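Local coordinates for protein peptidoglycan-N-acetylglucosamine deacetylase BC_1974 (Bacillus cereus, PDB 5N1P) that removes the acetyl group from N-acetylglucosamine residues of peptidoglycan, using a bound divalent metal such as zinc, at residues Val138-Ala146 with Met162-Ala172. Residues are numbered along the deposited sequence; the frame is centred on the assembly and turned at random.
With 8GK (~{N}-oxidanylnaphthalene-1-carboxamide), chain E.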
loop_
_atom_site.group_PDB
_atom_site.type_symbol
_atom_site.label_atom_id
_atom_site.label_comp_id
_atom_site.label_asym_id
_atom_site.label_seq_id
_atom_site.Cartn_x
_atom_site.Cartn_y
_atom_site.Cartn_z
ATOM N N VAL A 138 9.053 12.495 -16.203
ATOM C CA VAL A 138 9.016 12.040 -14.821
ATOM C C VAL A 138 9.071 13.155 -13.783
ATOM O O VAL A 138 8.287 13.154 -12.839
ATOM C CB VAL A 138 10.161 11.048 -14.555
ATOM C CG1 VAL A 138 10.216 10.670 -13.083
ATOM C CG2 VAL A 138 9.979 9.811 -15.420
ATOM N N ASP A 139 9.983 14.108 -13.937
ATOM C CA ASP A 139 10.123 15.124 -12.901
ATOM C C ASP A 139 8.904 16.056 -12.830
ATOM O O ASP A 139 8.475 16.436 -11.737
ATOM C CB ASP A 139 11.413 15.916 -13.110
ATOM C CG ASP A 139 12.648 15.115 -12.727
ATOM O OD1 ASP A 139 12.518 14.174 -11.913
ATOM O OD2 ASP A 139 13.747 15.419 -13.236
ATOM N N ALA A 140 8.322 16.387 -13.977
ATOM C CA ALA A 140 7.120 17.220 -13.980
ATOM C C ALA A 140 5.933 16.456 -13.407
ATOM O O ALA A 140 5.123 17.017 -12.662
ATOM C CB ALA A 140 6.801 17.714 -15.387
ATOM N N ALA A 141 5.827 15.176 -13.761
ATOM C CA ALA A 141 4.741 14.334 -13.263
ATOM C C ALA A 141 4.843 14.191 -11.754
ATOM O O ALA A 141 3.836 14.257 -11.051
ATOM C CB ALA A 141 4.774 12.952 -13.931
ATOM N N ALA A 142 6.068 13.993 -11.271
ATOM C CA ALA A 142 6.332 13.850 -9.843
ATOM C C ALA A 142 5.892 15.075 -9.055
ATOM O O ALA A 142 5.298 14.948 -7.980
ATOM C CB ALA A 142 7.822 13.575 -9.601
ATOM N N ALA A 143 6.197 16.258 -9.581
ATOM C CA ALA A 143 5.816 17.500 -8.919
ATOM C C ALA A 143 4.294 17.599 -8.799
ATOM O O ALA A 143 3.770 18.038 -7.774
ATOM C CB ALA A 143 6.377 18.703 -9.674
ATOM N N GLN A 144 3.592 17.182 -9.851
ATOM C CA GLN A 144 2.129 17.224 -9.870
ATOM C C GLN A 144 1.540 16.208 -8.891
ATOM O O GLN A 144 0.569 16.479 -8.196
ATOM C CB GLN A 144 1.602 16.963 -11.283
ATOM C CG GLN A 144 0.082 16.933 -11.393
ATOM C CD GLN A 144 -0.568 18.290 -11.229
ATOM O OE1 GLN A 144 -1.516 18.448 -10.454
ATOM N NE2 GLN A 144 -0.082 19.275 -11.978
ATOM N N ILE A 145 2.137 15.029 -8.844
ATOM C CA ILE A 145 1.717 14.015 -7.885
ATOM C C ILE A 145 1.927 14.502 -6.454
ATOM O O ILE A 145 1.061 14.333 -5.588
ATOM C CB ILE A 145 2.478 12.709 -8.125
ATOM C CG1 ILE A 145 2.034 12.111 -9.453
ATOM C CG2 ILE A 145 2.238 11.716 -6.987
ATOM C CD1 ILE A 145 2.955 11.016 -9.962
ATOM N N ALA A 146 3.068 15.139 -6.211
ATOM C CA ALA A 146 3.353 15.657 -4.888
ATOM C C ALA A 146 2.298 16.691 -4.484
ATOM O O ALA A 146 1.798 16.659 -3.360
ATOM C CB ALA A 146 4.752 16.249 -4.833
ATOM N N MET A 162 -0.162 5.196 -3.435
ATOM C CA MET A 162 0.795 5.334 -4.520
ATOM C C MET A 162 1.151 3.948 -5.059
ATOM O O MET A 162 0.738 2.926 -4.508
ATOM C CB MET A 162 2.056 6.064 -4.054
ATOM C CG MET A 162 1.753 7.447 -3.553
ATOM S SD MET A 162 3.202 8.354 -3.043
ATOM C CE MET A 162 3.927 8.702 -4.642
ATOM N N HIS A 163 1.912 3.927 -6.146
ATOM C CA HIS A 163 2.286 2.677 -6.797
ATOM C C HIS A 163 3.764 2.712 -7.112
ATOM O O HIS A 163 4.197 3.535 -7.923
ATOM C CB HIS A 163 1.458 2.461 -8.080
ATOM C CG HIS A 163 -0.022 2.433 -7.847
ATOM N ND1 HIS A 163 -0.784 3.576 -7.733
ATOM C CD2 HIS A 163 -0.880 1.395 -7.690
ATOM C CE1 HIS A 163 -2.047 3.245 -7.526
ATOM N NE2 HIS A 163 -2.131 1.927 -7.491
ATOM N N ASP A 164 4.556 1.842 -6.482
ATOM C CA ASP A 164 6.009 1.929 -6.670
ATOM C C ASP A 164 6.470 1.290 -7.981
ATOM O O ASP A 164 7.661 1.311 -8.281
ATOM C CB ASP A 164 6.779 1.334 -5.475
ATOM C CG ASP A 164 6.426 -0.122 -5.188
ATOM O OD1 ASP A 164 5.233 -0.469 -5.258
ATOM O OD2 ASP A 164 7.349 -0.911 -4.865
ATOM N N ILE A 165 5.533 0.790 -8.783
ATOM C CA ILE A 165 5.885 0.199 -10.074
ATOM C C ILE A 165 5.955 1.253 -11.174
ATOM O O ILE A 165 6.281 0.941 -12.315
ATOM C CB ILE A 165 4.890 -0.896 -10.482
ATOM C CG1 ILE A 165 3.466 -0.348 -10.501
ATOM C CG2 ILE A 165 5.023 -2.059 -9.527
ATOM C CD1 ILE A 165 2.494 -1.191 -11.311
ATOM N N HIS A 166 5.653 2.499 -10.819
ATOM C CA HIS A 166 5.719 3.613 -11.764
ATOM C C HIS A 166 6.781 4.621 -11.349
ATOM O O HIS A 166 6.825 5.040 -10.186
ATOM C CB HIS A 166 4.362 4.303 -11.879
ATOM C CG HIS A 166 3.286 3.418 -12.423
ATOM N ND1 HIS A 166 1.982 3.475 -11.984
ATOM C CD2 HIS A 166 3.323 2.454 -13.371
ATOM C CE1 HIS A 166 1.261 2.582 -12.636
ATOM N NE2 HIS A 166 2.052 1.947 -13.483
ATOM N N PRO A 167 7.631 5.021 -12.305
ATOM C CA PRO A 167 8.785 5.898 -12.061
ATOM C C PRO A 167 8.375 7.237 -11.450
ATOM O O PRO A 167 9.040 7.759 -10.550
ATOM C CB PRO A 167 9.374 6.131 -13.459
ATOM C CG PRO A 167 8.710 5.170 -14.364
ATOM C CD PRO A 167 7.416 4.757 -13.740
ATOM N N GLN A 168 7.278 7.796 -11.948
ATOM C CA GLN A 168 6.889 9.134 -11.522
ATOM C C GLN A 168 6.426 9.143 -10.063
ATOM O O GLN A 168 6.574 10.147 -9.372
ATOM C CB GLN A 168 5.810 9.709 -12.454
ATOM C CG GLN A 168 4.429 9.090 -12.342
ATOM C CD GLN A 168 4.232 7.859 -13.206
ATOM O OE1 GLN A 168 5.192 7.268 -13.703
ATOM N NE2 GLN A 168 2.970 7.474 -13.402
ATOM N N SER A 169 5.880 8.021 -9.594
ATOM C CA SER A 169 5.465 7.893 -8.203
ATOM C C SER A 169 6.665 7.901 -7.278
ATOM O O SER A 169 6.709 8.619 -6.286
ATOM C CB SER A 169 4.671 6.598 -7.996
ATOM O OG SER A 169 3.652 6.486 -8.971
ATOM N N VAL A 170 7.647 7.078 -7.606
ATOM C CA VAL A 170 8.857 7.015 -6.800
ATOM C C VAL A 170 9.572 8.379 -6.783
ATOM O O VAL A 170 10.070 8.830 -5.737
ATOM C CB VAL A 170 9.772 5.883 -7.324
ATOM C CG1 VAL A 170 11.124 5.901 -6.607
ATOM C CG2 VAL A 170 9.065 4.548 -7.145
ATOM N N ALA A 171 9.571 9.074 -7.917
ATOM C CA ALA A 171 10.213 10.381 -8.008
ATOM C C ALA A 171 9.497 11.463 -7.188
ATOM O O ALA A 171 10.086 12.475 -6.824
ATOM C CB ALA A 171 10.301 10.811 -9.460
ATOM N N ALA A 172 8.221 11.233 -6.900
ATOM C CA ALA A 172 7.435 12.215 -6.173
ATOM C C ALA A 172 7.688 12.138 -4.673
ATOM O O ALA A 172 7.379 13.070 -3.936
ATOM C CB ALA A 172 5.934 12.014 -6.466
HETATM C C1 8GK E . -5.509 -0.329 -6.915
HETATM C C2 8GK E . -6.610 0.527 -7.449
HETATM C C3 8GK E . -6.821 0.545 -8.820
HETATM C C4 8GK E . -7.850 1.316 -9.348
HETATM C C5 8GK E . -8.677 2.060 -8.505
HETATM C C6 8GK E . -8.466 2.036 -7.131
HETATM C C7 8GK E . -7.433 1.263 -6.605
HETATM C C8 8GK E . -8.044 1.331 -10.723
HETATM C C9 8GK E . -7.221 0.592 -11.569
HETATM C C10 8GK E . -6.191 -0.176 -11.038
HETATM C C11 8GK E . -5.998 -0.197 -9.663
HETATM O O12 8GK E . -5.654 -1.531 -7.018
HETATM N N13 8GK E . -4.406 0.195 -6.384
HETATM O O14 8GK E . -3.218 -0.512 -6.567
#
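Two torsions set up the meeting of Ile-145 with Gln-168: in Ile-145, CG1 lies beside the backbone N (chi1 -68°) and carries CD1 to Gln-168, which holds its CG between the backbone N and the carbonyl carbon (chi1 72°). The side chains meet at nearly a right angle, CD1 of Ile-145 coming to 3.4 Å from CG of Gln-168. The setting is a NodB-homology (CE4) deacetylase domain, whose beta-alpha-beta unit here consists of strand 126-127, helix 138-152 and strand 157-163; helix 167-182 comes next in the chain. The axes of 138-146 and 167-172 pass 7.8 Å apart at a crossing angle of -61°, and alanines make the close approach possible. The methyl of Ala-142 rests against the backbone of 171-172 and meets CB of Ala-171 at 3.7 Å, and CB of Ala-172 in turn lies 3.4 Å from O of Ala-142, a carbonyl already bonded within its own helix to N of Ala-146. At one end Val-138 presses CG1 on CB of Ala-171 at 3.6 Å; at the other, CG2 of Ile-145 touches Ala-172 and reaches CE of Met-162, which faces it from the strand. The side-chain contacts are largely apolar, yet polar groups beside them connect with the active site. NE2 of Gln-168 is bonded to Asn-134 and to the carbonyl of Asp-130. One carboxylate oxygen of Asp-130 is hydrogen-bonded to ND1 of His-163, the other to OG of Ser-169, an arrangement that would fix the imidazole's rotation. With ND1 of His-163, the inferred proton donor, held in this way, NE2 is the nitrogen on the side of the hydroxamate inhibitor: it stands 2.8 Å from O14 of 8GK, which lies at the ring's edge near its plane.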